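Local coordinates for protein cellobiose 2-epimerase (Caldibacillus thermoamylovorans, PDB 5ZHB) that catalyses the epimerisation of cellobiose at C2 of its reducing-end glucose, giving 4-O-beta-D-glucosyl-D-mannose, at residues M183-H188 with H247-A251; E250-L254 with Y375-R379; G33-L39 with P362-A368; Y302-W306 with W352-A358. All blocks are in the same frame, centred on the assembly; numbering follows the deposited sequence. Where two conformers were deposited one is given.

Interaction 1: residues M183-H188 with H247-A251; sequences MNTHLH and HDIEA
H247 meets M183 and N184 with different parts of its imidazole. The methyl CE of M183 lies over one ring face, 3.4 Å from CG of H247. The M183 sulfur stands obliquely, 4.5 Å from the ring centre. The M183 chain bends at chi2 and chi3 to bring CE there. N184 comes to the ring edge. H247 NE2 donates to N184 OD1 at 2.9 Å, with an N-H...O angle of 139°. The amide stands perpendicular to the ring. OD1 is close to the ring plane, but NE2 lies well above the amide carbonyl plane. H247 ND1 is bonded to S244 OG, so both ring nitrogens are held and the ring is fixed in rotation. E250 follows one turn on, its chain extended toward helix 183-199. OE1 touches L187 CD2 at 3.6 Å. OE2 lies at the edge of the H188 ring, 3.6 Å from CE1, while H188 ND1 is bonded to E191. A251 closes the contact: its CB packs on L187 CD1 at 3.9 Å. L187 has CG anti to the backbone N (chi1 178°), which aims the side chain at helix 245-262; there the fork sends CD2 to E250 and CD1 to A251. The helices run nearly parallel, 22° apart. Two such helices set side by side deep in the chain are consistent with the inner ring of an (alpha/alpha)6 barrel, the fold of this epimerase family.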
loop_
_atom_site.group_PDB
_atom_site.type_symbol
_atom_site.label_atom_id
_atom_site.label_comp_id
_atom_site.label_asym_id
_atom_site.label_seq_id
_atom_site.Cartn_x
_atom_site.Cartn_y
_atom_site.Cartn_z
ATOM N N MET A 183 8.787 0.896 -10.165
ATOM C CA MET A 183 9.096 0.536 -8.796
ATOM C C MET A 183 7.797 0.232 -8.066
ATOM O O MET A 183 7.702 -0.772 -7.345
ATOM C CB MET A 183 9.890 1.688 -8.148
ATOM C CG MET A 183 10.161 1.562 -6.663
ATOM S SD MET A 183 8.782 2.120 -5.629
ATOM C CE MET A 183 8.853 3.880 -5.921
ATOM N N ASN A 184 6.789 1.069 -8.298
ATOM C CA ASN A 184 5.550 0.936 -7.526
ATOM C C ASN A 184 4.941 -0.451 -7.703
ATOM O O ASN A 184 4.540 -1.082 -6.723
ATOM C CB ASN A 184 4.563 2.045 -7.857
ATOM C CG ASN A 184 3.389 2.042 -6.904
ATOM O OD1 ASN A 184 3.561 2.307 -5.712
ATOM N ND2 ASN A 184 2.219 1.675 -7.411
ATOM N N THR A 185 4.814 -0.922 -8.964
ATOM C CA THR A 185 4.207 -2.229 -9.216
ATOM C C THR A 185 5.030 -3.344 -8.575
ATOM O O THR A 185 4.480 -4.216 -7.926
ATOM C CB THR A 185 4.034 -2.461 -10.721
ATOM O OG1 THR A 185 3.098 -1.494 -11.184
ATOM C CG2 THR A 185 3.489 -3.845 -11.027
ATOM N N HIS A 186 6.370 -3.272 -8.704
ATOM C CA HIS A 186 7.257 -4.258 -8.115
ATOM C C HIS A 186 7.119 -4.288 -6.593
ATOM O O HIS A 186 7.137 -5.363 -5.983
ATOM C CB HIS A 186 8.684 -3.996 -8.629
ATOM C CG HIS A 186 8.817 -4.436 -10.059
ATOM N ND1 HIS A 186 8.419 -3.645 -11.116
ATOM C CD2 HIS A 186 9.264 -5.609 -10.600
ATOM C CE1 HIS A 186 8.618 -4.320 -12.259
ATOM N NE2 HIS A 186 9.132 -5.517 -11.976
ATOM N N LEU A 187 6.941 -3.112 -5.972
ATOM C CA LEU A 187 6.850 -3.070 -4.511
ATOM C C LEU A 187 5.631 -3.861 -4.043
ATOM O O LEU A 187 5.715 -4.674 -3.102
ATOM C CB LEU A 187 6.814 -1.612 -4.035
ATOM C CG LEU A 187 6.674 -1.380 -2.520
ATOM C CD1 LEU A 187 7.762 -2.087 -1.764
ATOM C CD2 LEU A 187 6.667 0.085 -2.169
ATOM N N HIS A 188 4.472 -3.574 -4.671
ATOM C CA HIS A 188 3.211 -4.181 -4.240
ATOM C C HIS A 188 3.121 -5.647 -4.664
ATOM O O HIS A 188 2.458 -6.427 -3.984
ATOM C CB HIS A 188 2.019 -3.267 -4.546
ATOM C CG HIS A 188 2.157 -2.007 -3.768
ATOM N ND1 HIS A 188 1.980 -1.972 -2.396
ATOM C CD2 HIS A 188 2.599 -0.796 -4.105
ATOM C CE1 HIS A 188 2.243 -0.740 -1.972
ATOM N NE2 HIS A 188 2.631 -0.027 -2.971
ATOM N N HIS A 247 7.627 6.164 -0.648
ATOM C CA HIS A 247 7.893 4.846 -1.187
ATOM C C HIS A 247 9.159 4.241 -0.579
ATOM O O HIS A 247 9.205 3.062 -0.250
ATOM C CB HIS A 247 8.033 4.830 -2.712
ATOM C CG HIS A 247 6.746 4.912 -3.448
ATOM N ND1 HIS A 247 6.253 6.130 -3.889
ATOM C CD2 HIS A 247 5.910 3.963 -3.887
ATOM C CE1 HIS A 247 5.098 5.909 -4.521
ATOM N NE2 HIS A 247 4.880 4.606 -4.537
ATOM N N ASP A 248 10.208 5.040 -0.446
ATOM C CA ASP A 248 11.464 4.500 0.075
ATOM C C ASP A 248 11.302 3.909 1.467
ATOM O O ASP A 248 11.743 2.807 1.736
ATOM C CB ASP A 248 12.531 5.578 0.020
ATOM C CG ASP A 248 13.046 5.877 -1.379
ATOM O OD1 ASP A 248 12.245 5.761 -2.335
ATOM O OD2 ASP A 248 14.238 6.211 -1.507
ATOM N N ILE A 249 10.705 4.676 2.392
ATOM C CA ILE A 249 10.657 4.257 3.773
ATOM C C ILE A 249 9.664 3.106 3.926
ATOM O O ILE A 249 9.882 2.193 4.723
ATOM C CB ILE A 249 10.406 5.458 4.709
ATOM C CG1 ILE A 249 10.638 5.077 6.157
ATOM C CG2 ILE A 249 9.028 6.105 4.501
ATOM C CD1 ILE A 249 12.024 4.511 6.426
ATOM N N GLU A 250 8.594 3.120 3.117
ATOM C CA GLU A 250 7.694 1.983 3.037
ATOM C C GLU A 250 8.447 0.736 2.569
ATOM O O GLU A 250 8.340 -0.305 3.197
ATOM C CB GLU A 250 6.571 2.336 2.056
ATOM C CG GLU A 250 5.548 1.211 1.888
ATOM C CD GLU A 250 4.463 1.526 0.855
ATOM O OE1 GLU A 250 4.722 2.332 -0.072
ATOM O OE2 GLU A 250 3.346 0.976 0.996
ATOM N N ALA A 251 9.169 0.846 1.450
ATOM C CA ALA A 251 9.921 -0.265 0.891
ATOM C C ALA A 251 10.925 -0.833 1.892
ATOM O O ALA A 251 11.074 -2.048 1.992
ATOM C CB ALA A 251 10.649 0.190 -0.353
#

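Interaction 2: residues E250-L254 with Y375-R379; sequences EASWL and YHNAR
The guanidinium of R379 lies between two rings. On one face is the rim of the W253 indole, with CZ2 3.5 Å above the plane. On the opposite face is Y375 CE1, over the centre. The indole turns an edge to R379, and its plane is 78° from the guanidinium. At the guanidinium edge, R379 NH2 forms a salt bridge to E250 OE2 at 3.2 Å; the hydrogen bond in it is weak, at 135°. The same OE2 lies at the edge of the H376 ring, 3.5 Å from CE1, while Y375 CE2 sits over one H376 face. A bend at chi3 (65°) turns the R379 head toward E250. The axes of segments 250-254 and 375-379 come no closer than 14.4 Å, so long side chains span the gap, consistent with inner helices facing across an (alpha/alpha)6 barrel. The methyl CD2 of L254 packs 3.6 Å from R379 NH1. R379 also forms salt bridges to E191 and E311. With a leucine here, E250, E191 and E311 would probably lose the cation they share, and the slot between W253 and Y375 would lose its planar filling. W253 NE1 and H376 ND1 bond to E311, and Y375 OH to E191.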
loop_
_atom_site.group_PDB
_atom_site.type_symbol
_atom_site.label_atom_id
_atom_site.label_comp_id
_atom_site.label_asym_id
_atom_site.label_seq_id
_atom_site.Cartn_x
_atom_site.Cartn_y
_atom_site.Cartn_z
ATOM N N GLU A 250 8.594 3.120 3.117
ATOM C CA GLU A 250 7.694 1.983 3.037
ATOM C C GLU A 250 8.447 0.736 2.569
ATOM O O GLU A 250 8.340 -0.305 3.197
ATOM C CB GLU A 250 6.571 2.336 2.056
ATOM C CG GLU A 250 5.548 1.211 1.888
ATOM C CD GLU A 250 4.463 1.526 0.855
ATOM O OE1 GLU A 250 4.722 2.332 -0.072
ATOM O OE2 GLU A 250 3.346 0.976 0.996
ATOM N N ALA A 251 9.169 0.846 1.450
ATOM C CA ALA A 251 9.921 -0.265 0.891
ATOM C C ALA A 251 10.925 -0.833 1.892
ATOM O O ALA A 251 11.074 -2.048 1.992
ATOM C CB ALA A 251 10.649 0.190 -0.353
ATOM N N SER A 252 11.584 0.065 2.643
ATOM C CA SER A 252 12.536 -0.366 3.659
ATOM C C SER A 252 11.927 -1.470 4.508
ATOM O O SER A 252 12.512 -2.531 4.637
ATOM C CB SER A 252 12.999 0.785 4.506
ATOM O OG SER A 252 13.813 0.337 5.575
ATOM N N TRP A 253 10.745 -1.244 5.098
ATOM C CA TRP A 253 10.234 -2.213 6.050
ATOM C C TRP A 253 9.459 -3.341 5.375
ATOM O O TRP A 253 9.464 -4.459 5.893
ATOM C CB TRP A 253 9.424 -1.538 7.155
ATOM C CG TRP A 253 8.032 -1.097 6.799
ATOM C CD1 TRP A 253 7.650 0.122 6.339
ATOM C CD2 TRP A 253 6.827 -1.866 6.944
ATOM N NE1 TRP A 253 6.299 0.147 6.123
ATOM C CE2 TRP A 253 5.767 -1.048 6.508
ATOM C CE3 TRP A 253 6.535 -3.151 7.395
ATOM C CZ2 TRP A 253 4.446 -1.483 6.527
ATOM C CZ3 TRP A 253 5.226 -3.592 7.399
ATOM C CH2 TRP A 253 4.192 -2.745 7.013
ATOM N N LEU A 254 8.865 -3.075 4.206
ATOM C CA LEU A 254 8.259 -4.154 3.421
ATOM C C LEU A 254 9.311 -5.133 2.887
ATOM O O LEU A 254 9.115 -6.335 2.970
ATOM C CB LEU A 254 7.400 -3.617 2.281
ATOM C CG LEU A 254 6.123 -2.867 2.689
ATOM C CD1 LEU A 254 5.385 -2.406 1.455
ATOM C CD2 LEU A 254 5.190 -3.682 3.577
ATOM N N TYR A 375 -6.095 1.303 4.384
ATOM C CA TYR A 375 -4.989 0.354 4.434
ATOM C C TYR A 375 -3.749 0.974 5.081
ATOM O O TYR A 375 -3.221 0.391 6.038
ATOM C CB TYR A 375 -4.775 -0.244 3.039
ATOM C CG TYR A 375 -3.361 -0.414 2.502
ATOM C CD1 TYR A 375 -2.581 -1.515 2.828
ATOM C CD2 TYR A 375 -2.837 0.490 1.577
ATOM C CE1 TYR A 375 -1.318 -1.717 2.277
ATOM C CE2 TYR A 375 -1.579 0.300 1.010
ATOM C CZ TYR A 375 -0.802 -0.792 1.381
ATOM O OH TYR A 375 0.434 -1.010 0.805
ATOM N N HIS A 376 -3.288 2.128 4.584
ATOM C CA HIS A 376 -2.018 2.677 5.068
ATOM C C HIS A 376 -2.090 3.015 6.565
ATOM O O HIS A 376 -1.207 2.631 7.350
ATOM C CB HIS A 376 -1.601 3.890 4.254
ATOM C CG HIS A 376 -0.973 3.650 2.910
ATOM N ND1 HIS A 376 0.262 3.042 2.751
ATOM C CD2 HIS A 376 -1.438 3.899 1.669
ATOM C CE1 HIS A 376 0.526 2.935 1.443
ATOM N NE2 HIS A 376 -0.476 3.485 0.764
ATOM N N ASN A 377 -3.103 3.783 6.945
ATOM C CA ASN A 377 -3.205 4.265 8.316
ATOM C C ASN A 377 -3.604 3.148 9.297
ATOM O O ASN A 377 -3.058 3.107 10.414
ATOM C CB ASN A 377 -4.004 5.564 8.406
ATOM C CG ASN A 377 -5.443 5.473 7.951
ATOM O OD1 ASN A 377 -5.822 4.509 7.282
ATOM N ND2 ASN A 377 -6.225 6.504 8.262
ATOM N N ALA A 378 -4.512 2.239 8.914
ATOM C CA ALA A 378 -4.807 1.091 9.753
ATOM C C ALA A 378 -3.582 0.209 9.948
ATOM O O ALA A 378 -3.292 -0.204 11.072
ATOM C CB ALA A 378 -5.932 0.258 9.208
ATOM N N ARG A 379 -2.914 -0.125 8.836
ATOM C CA ARG A 379 -1.731 -0.953 8.879
ATOM C C ARG A 379 -0.688 -0.344 9.826
ATOM O O ARG A 379 -0.076 -1.072 10.605
ATOM C CB ARG A 379 -1.188 -1.169 7.461
ATOM C CG ARG A 379 -0.000 -2.117 7.503
ATOM C CD ARG A 379 0.546 -2.576 6.177
ATOM N NE ARG A 379 1.104 -1.462 5.412
ATOM C CZ ARG A 379 1.606 -1.577 4.181
ATOM N NH1 ARG A 379 1.667 -2.757 3.601
ATOM N NH2 ARG A 379 2.071 -0.505 3.555
#

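Interaction 3: residues G33-L39 with P362-A368; sequences GLVDYDL and PTKREIA
V35 and A368 form a single antiparallel bridge, a hydrogen-bonded pair. V35 N donates to A368 O at 2.8 Å. V35 O is gripped twice, by A368 N at 3.2 Å and by I367 N at 2.9 Å. The A368 donor sits on a lone pair in the carbonyl plane, and the I367 donor is tilted from that plane. With I367 and A368 both facing V35, this is a classic beta bulge.

K364 CA makes a CH-pi contact over one face of Y37, 3.9 Å from the ring centre, and the aliphatic part of the lysine follows along the ring. P362 CB reaches the far end, 3.7 Å from Y37 OH. R365 O lies near the ring plane by Y37 CB. The Y37 CG is anti to the backbone N (chi1 176°), which lays the ring along residues 362-364.

Apolar contacts complete the join. V35 CG2 meets A368 CB at 3.8 Å, L39 CD2 meets I367 CG1 at 4.0 Å, and L34 CD1 rests on E366 CB.

No salt bridge crosses here. Backbone bonds and carbon-rich surfaces thus tie the short, weakly bonded strand 34-35 to the loop before helix 375-387.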
loop_
_atom_site.group_PDB
_atom_site.type_symbol
_atom_site.label_atom_id
_atom_site.label_comp_id
_atom_site.label_asym_id
_atom_site.label_seq_id
_atom_site.Cartn_x
_atom_site.Cartn_y
_atom_site.Cartn_z
ATOM N N GLY A 33 -18.217 4.850 -2.535
ATOM C CA GLY A 33 -17.005 4.994 -3.325
ATOM C C GLY A 33 -16.281 6.322 -3.133
ATOM O O GLY A 33 -15.142 6.451 -3.561
ATOM N N LEU A 34 -16.932 7.315 -2.508
ATOM C CA LEU A 34 -16.385 8.665 -2.398
ATOM C C LEU A 34 -16.985 9.369 -1.180
ATOM O O LEU A 34 -18.210 9.341 -1.005
ATOM C CB LEU A 34 -16.691 9.501 -3.635
ATOM C CG LEU A 34 -15.992 10.861 -3.762
ATOM C CD1 LEU A 34 -14.502 10.679 -3.974
ATOM C CD2 LEU A 34 -16.582 11.647 -4.926
ATOM N N VAL A 35 -16.095 9.970 -0.365
ATOM C CA VAL A 35 -16.434 10.999 0.590
ATOM C C VAL A 35 -15.568 12.205 0.254
ATOM O O VAL A 35 -14.353 12.116 0.339
ATOM C CB VAL A 35 -16.194 10.532 2.029
ATOM C CG1 VAL A 35 -16.525 11.644 3.010
ATOM C CG2 VAL A 35 -16.932 9.242 2.354
ATOM N N ASP A 36 -16.191 13.316 -0.140
ATOM C CA ASP A 36 -15.443 14.489 -0.565
ATOM C C ASP A 36 -14.928 15.215 0.672
ATOM O O ASP A 36 -15.264 14.844 1.794
ATOM C CB ASP A 36 -16.243 15.366 -1.516
ATOM C CG ASP A 36 -17.618 15.774 -1.005
ATOM O OD1 ASP A 36 -17.733 16.036 0.218
ATOM O OD2 ASP A 36 -18.555 15.831 -1.834
ATOM N N TYR A 37 -14.067 16.218 0.437
ATOM C CA TYR A 37 -13.441 17.008 1.478
ATOM C C TYR A 37 -14.496 17.567 2.441
ATOM O O TYR A 37 -14.227 17.701 3.631
ATOM C CB TYR A 37 -12.715 18.203 0.866
ATOM C CG TYR A 37 -12.126 19.105 1.934
ATOM C CD1 TYR A 37 -11.069 18.662 2.711
ATOM C CD2 TYR A 37 -12.673 20.355 2.220
ATOM C CE1 TYR A 37 -10.503 19.461 3.684
ATOM C CE2 TYR A 37 -12.139 21.151 3.224
ATOM C CZ TYR A 37 -11.051 20.709 3.954
ATOM O OH TYR A 37 -10.494 21.475 4.941
ATOM N N ASP A 38 -15.676 17.914 1.917
ATOM C CA ASP A 38 -16.705 18.540 2.744
ATOM C C ASP A 38 -17.600 17.482 3.399
ATOM O O ASP A 38 -18.643 17.831 3.951
ATOM C CB ASP A 38 -17.462 19.582 1.931
ATOM C CG ASP A 38 -18.183 19.046 0.706
ATOM O OD1 ASP A 38 -18.325 17.808 0.608
ATOM O OD2 ASP A 38 -18.600 19.869 -0.130
ATOM N N LEU A 39 -17.206 16.194 3.337
ATOM C CA LEU A 39 -17.851 15.114 4.077
ATOM C C LEU A 39 -19.211 14.716 3.501
ATOM O O LEU A 39 -19.896 13.901 4.130
ATOM C CB LEU A 39 -17.925 15.376 5.583
ATOM C CG LEU A 39 -16.600 15.729 6.261
ATOM C CD1 LEU A 39 -16.854 15.965 7.740
ATOM C CD2 LEU A 39 -15.522 14.638 6.035
ATOM N N PRO A 362 -5.365 22.030 5.633
ATOM C CA PRO A 362 -5.741 20.818 4.898
ATOM C C PRO A 362 -5.916 21.054 3.398
ATOM O O PRO A 362 -6.533 22.025 2.974
ATOM C CB PRO A 362 -7.040 20.336 5.567
ATOM C CG PRO A 362 -7.149 21.128 6.869
ATOM C CD PRO A 362 -6.316 22.386 6.701
ATOM N N THR A 363 -5.410 20.120 2.582
ATOM C CA THR A 363 -5.659 20.131 1.156
ATOM C C THR A 363 -7.114 19.706 0.947
ATOM O O THR A 363 -7.565 18.727 1.540
ATOM C CB THR A 363 -4.685 19.188 0.448
ATOM O OG1 THR A 363 -3.349 19.413 0.915
ATOM C CG2 THR A 363 -4.785 19.294 -1.059
ATOM N N LYS A 364 -7.814 20.376 0.043
ATOM C CA LYS A 364 -9.253 20.163 -0.113
ATOM C C LYS A 364 -9.500 19.041 -1.103
ATOM O O LYS A 364 -9.948 19.265 -2.218
ATOM C CB LYS A 364 -9.984 21.443 -0.534
ATOM C CG LYS A 364 -9.973 22.489 0.539
ATOM C CD LYS A 364 -10.760 23.734 0.147
ATOM C CE LYS A 364 -10.992 24.651 1.299
ATOM N NZ LYS A 364 -9.726 24.969 1.951
ATOM N N ARG A 365 -9.139 17.839 -0.679
ATOM C CA ARG A 365 -9.202 16.637 -1.478
ATOM C C ARG A 365 -10.067 15.657 -0.712
ATOM O O ARG A 365 -10.234 15.829 0.495
ATOM C CB ARG A 365 -7.814 15.990 -1.584
ATOM C CG ARG A 365 -6.881 16.694 -2.549
ATOM C CD ARG A 365 -5.896 15.720 -3.129
ATOM N NE ARG A 365 -6.626 14.730 -3.927
ATOM C CZ ARG A 365 -6.030 13.890 -4.750
ATOM N NH1 ARG A 365 -4.732 14.018 -4.969
ATOM N NH2 ARG A 365 -6.734 12.949 -5.360
ATOM N N GLU A 366 -10.575 14.652 -1.408
ATOM C CA GLU A 366 -11.490 13.674 -0.822
ATOM C C GLU A 366 -10.846 12.938 0.363
ATOM O O GLU A 366 -9.637 12.701 0.403
ATOM C CB GLU A 366 -11.996 12.724 -1.895
ATOM C CG GLU A 366 -10.994 11.669 -2.366
ATOM C CD GLU A 366 -10.132 12.103 -3.534
ATOM O OE1 GLU A 366 -9.911 13.312 -3.750
ATOM O OE2 GLU A 366 -9.728 11.196 -4.291
ATOM N N ILE A 367 -11.692 12.513 1.305
ATOM C CA ILE A 367 -11.288 11.788 2.489
ATOM C C ILE A 367 -11.342 10.296 2.226
ATOM O O ILE A 367 -10.669 9.520 2.883
ATOM C CB ILE A 367 -12.209 12.139 3.685
ATOM C CG1 ILE A 367 -12.294 13.598 3.894
ATOM C CG2 ILE A 367 -11.763 11.424 4.957
ATOM C CD1 ILE A 367 -10.954 14.312 3.863
ATOM N N ALA A 368 -12.214 9.889 1.321
ATOM C CA ALA A 368 -12.344 8.499 0.967
ATOM C C ALA A 368 -12.675 8.418 -0.514
ATOM O O ALA A 368 -13.514 9.174 -1.017
ATOM C CB ALA A 368 -13.398 7.825 1.806
#

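Interaction 4: residues Y302-W306 with W352-A358; sequences YTRVW and WYWSVEA
This is a short antiparallel strand pairing at the edge of a four-stranded sheet, where strand 355-356 meets the end of strand 299-305 and the start of helix 306-323. R304 and V356 are the hydrogen-bonded pair: R304 N to V356 O is 2.9 Å and V356 N to R304 O is 2.8 Å. V305 and S355, the non-hydrogen-bonded pair, come next, and V305 is the helix N-cap. The next bond, W306 N to W354 O at 2.9 Å, carries the pairing into the first helical residue.

W306 points its edge at the face of W354, a T-shaped contact with planes 61° apart. W306 CZ3 lies over the W354 ring, 3.9 Å from CD2. The other end of the indole, CD1, meets W352 CE3 at 4.1 Å. An alanine at W306 is likely to leave the W354 face and W352 CE3 without their shared partner, and K372 without its cation-pi ring.

At the other end T303 CG2, anti to the backbone N (chi1, to OG1, -54°), is turned onto S355 CB at 3.5 Å. A water bridges T303 OG1, also bonded to D301, and E357 OE2, also bonded to T363. R304 NH1 bonds to Y302 O, NE to S290 and NH2 to D288. Aromatic packing thus dominates at the helix start; at the other end a methyl contact stands beside polar bonds, and main-chain bonds run through the pairing.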
loop_
_atom_site.group_PDB
_atom_site.type_symbol
_atom_site.label_atom_id
_atom_site.label_comp_id
_atom_site.label_asym_id
_atom_site.label_seq_id
_atom_site.Cartn_x
_atom_site.Cartn_y
_atom_site.Cartn_z
ATOM N N TYR A 302 6.607 20.021 -0.796
ATOM C CA TYR A 302 6.562 20.067 0.656
ATOM C C TYR A 302 5.175 19.701 1.197
ATOM O O TYR A 302 4.957 19.778 2.405
ATOM C CB TYR A 302 6.936 21.475 1.151
ATOM C CG TYR A 302 8.423 21.757 1.009
ATOM C CD1 TYR A 302 9.332 21.143 1.859
ATOM C CD2 TYR A 302 8.917 22.586 0.012
ATOM C CE1 TYR A 302 10.696 21.353 1.729
ATOM C CE2 TYR A 302 10.281 22.810 -0.123
ATOM C CZ TYR A 302 11.169 22.189 0.737
ATOM O OH TYR A 302 12.517 22.348 0.641
ATOM N N THR A 303 4.277 19.225 0.340
ATOM C CA THR A 303 2.987 18.720 0.802
ATOM C C THR A 303 3.215 17.541 1.740
ATOM O O THR A 303 4.002 16.653 1.435
ATOM C CB THR A 303 2.133 18.248 -0.371
ATOM O OG1 THR A 303 2.036 19.314 -1.301
ATOM C CG2 THR A 303 0.725 17.859 0.070
ATOM N N ARG A 304 2.537 17.558 2.890
ATOM C CA ARG A 304 2.536 16.451 3.823
ATOM C C ARG A 304 1.365 15.518 3.506
ATOM O O ARG A 304 0.213 15.888 3.745
ATOM C CB ARG A 304 2.381 16.946 5.256
ATOM C CG ARG A 304 3.647 17.481 5.910
ATOM C CD ARG A 304 4.025 18.859 5.341
ATOM N NE ARG A 304 4.943 19.569 6.238
ATOM C CZ ARG A 304 5.490 20.763 5.993
ATOM N NH1 ARG A 304 5.369 21.321 4.806
ATOM N NH2 ARG A 304 6.204 21.347 6.932
ATOM N N VAL A 305 1.678 14.366 2.904
ATOM C CA VAL A 305 0.674 13.439 2.396
ATOM C C VAL A 305 0.485 12.387 3.467
ATOM O O VAL A 305 1.482 11.911 4.009
ATOM C CB VAL A 305 1.057 12.814 1.037
ATOM C CG1 VAL A 305 0.042 11.788 0.562
ATOM C CG2 VAL A 305 1.184 13.871 -0.049
ATOM N N TRP A 306 -0.779 11.985 3.724
ATOM C CA TRP A 306 -1.105 11.153 4.872
ATOM C C TRP A 306 -0.323 9.835 4.864
ATOM O O TRP A 306 0.305 9.469 5.873
ATOM C CB TRP A 306 -2.637 10.949 4.998
ATOM C CG TRP A 306 -3.157 9.669 4.401
ATOM C CD1 TRP A 306 -3.393 8.521 5.090
ATOM C CD2 TRP A 306 -3.411 9.366 3.021
ATOM N NE1 TRP A 306 -3.831 7.544 4.241
ATOM C CE2 TRP A 306 -3.835 8.018 2.965
ATOM C CE3 TRP A 306 -3.346 10.090 1.834
ATOM C CZ2 TRP A 306 -4.142 7.369 1.770
ATOM C CZ3 TRP A 306 -3.689 9.461 0.656
ATOM C CH2 TRP A 306 -4.088 8.128 0.626
ATOM N N TRP A 352 -8.939 11.049 8.379
ATOM C CA TRP A 352 -7.701 11.766 8.138
ATOM C C TRP A 352 -7.834 12.576 6.850
ATOM O O TRP A 352 -8.423 12.169 5.851
ATOM C CB TRP A 352 -6.513 10.783 8.048
ATOM C CG TRP A 352 -6.159 10.024 9.308
ATOM C CD1 TRP A 352 -6.947 9.644 10.349
ATOM C CD2 TRP A 352 -4.829 9.560 9.646
ATOM N NE1 TRP A 352 -6.218 8.982 11.304
ATOM C CE2 TRP A 352 -4.907 8.918 10.897
ATOM C CE3 TRP A 352 -3.586 9.655 9.017
ATOM C CZ2 TRP A 352 -3.796 8.352 11.515
ATOM C CZ3 TRP A 352 -2.487 9.097 9.633
ATOM C CH2 TRP A 352 -2.582 8.484 10.869
ATOM N N TYR A 353 -7.196 13.735 6.834
ATOM C CA TYR A 353 -7.075 14.461 5.585
ATOM C C TYR A 353 -6.119 13.753 4.625
ATOM O O TYR A 353 -5.215 13.033 5.041
ATOM C CB TYR A 353 -6.519 15.846 5.858
ATOM C CG TYR A 353 -7.346 16.699 6.793
ATOM C CD1 TYR A 353 -8.655 17.063 6.479
ATOM C CD2 TYR A 353 -6.759 17.248 7.929
ATOM C CE1 TYR A 353 -9.391 17.867 7.343
ATOM C CE2 TYR A 353 -7.476 18.065 8.781
ATOM C CZ TYR A 353 -8.775 18.404 8.466
ATOM O OH TYR A 353 -9.423 19.230 9.322
ATOM N N TRP A 354 -6.348 13.964 3.331
ATOM C CA TRP A 354 -5.487 13.435 2.298
ATOM C C TRP A 354 -4.076 13.988 2.488
ATOM O O TRP A 354 -3.084 13.259 2.465
ATOM C CB TRP A 354 -6.052 13.831 0.927
ATOM C CG TRP A 354 -5.250 13.288 -0.230
ATOM C CD1 TRP A 354 -3.987 13.682 -0.586
ATOM C CD2 TRP A 354 -5.644 12.310 -1.204
ATOM N NE1 TRP A 354 -3.546 12.976 -1.668
ATOM C CE2 TRP A 354 -4.555 12.157 -2.096
ATOM C CE3 TRP A 354 -6.810 11.582 -1.432
ATOM C CZ2 TRP A 354 -4.597 11.296 -3.186
ATOM C CZ3 TRP A 354 -6.870 10.761 -2.533
ATOM C CH2 TRP A 354 -5.780 10.625 -3.404
ATOM N N SER A 355 -3.997 15.314 2.638
ATOM C CA SER A 355 -2.704 15.966 2.778
ATOM C C SER A 355 -2.864 17.301 3.483
ATOM O O SER A 355 -3.988 17.781 3.655
ATOM C CB SER A 355 -2.007 16.091 1.429
ATOM O OG SER A 355 -2.766 16.829 0.486
ATOM N N VAL A 356 -1.727 17.860 3.898
ATOM C CA VAL A 356 -1.650 19.174 4.510
ATOM C C VAL A 356 -0.629 20.012 3.745
ATOM O O VAL A 356 0.440 19.528 3.389
ATOM C CB VAL A 356 -1.306 19.107 6.006
ATOM C CG1 VAL A 356 -1.229 20.500 6.607
ATOM C CG2 VAL A 356 -2.297 18.231 6.756
ATOM N N GLU A 357 -1.000 21.257 3.440
ATOM C CA GLU A 357 -0.106 22.196 2.771
ATOM C C GLU A 357 0.946 22.725 3.754
ATOM O O GLU A 357 0.828 22.529 4.969
ATOM C CB GLU A 357 -0.910 23.366 2.203
ATOM C CG GLU A 357 -2.033 22.970 1.243
ATOM C CD GLU A 357 -1.577 22.207 0.019
ATOM O OE1 GLU A 357 -0.514 22.597 -0.502
ATOM O OE2 GLU A 357 -2.233 21.229 -0.405
ATOM N N ALA A 358 1.987 23.402 3.224
ATOM C CA ALA A 358 3.092 23.927 4.025
ATOM C C ALA A 358 2.613 24.962 5.037
ATOM O O ALA A 358 3.203 25.094 6.106
ATOM C CB ALA A 358 4.150 24.515 3.135
HETATM O O HOH W 1 -0.910 19.884 -2.658
#

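Interactions 1 and 2 form one continuous packed region. They share E250 and A251, their centres are 10 Å apart, and H188 CE1 touches Y375 OH at 3.3 Å. Both lie near the middle of the barrel, where the substrate pocket probably is, as in related epimerases. Interactions 3 and 4 form a second pair, 12 Å between centres. T363 OG1 lies 2.5 Å from E357 OE2 and 2.7 Å from S355 OG, both probable hydrogen bonds, and R365 and E366 pack on W354. Interaction 4 also touches interaction 2, with N377 ND2 3.6 Å from W352 CD2. Interaction 3 stays apart from interaction 1, about 25 Å between centres.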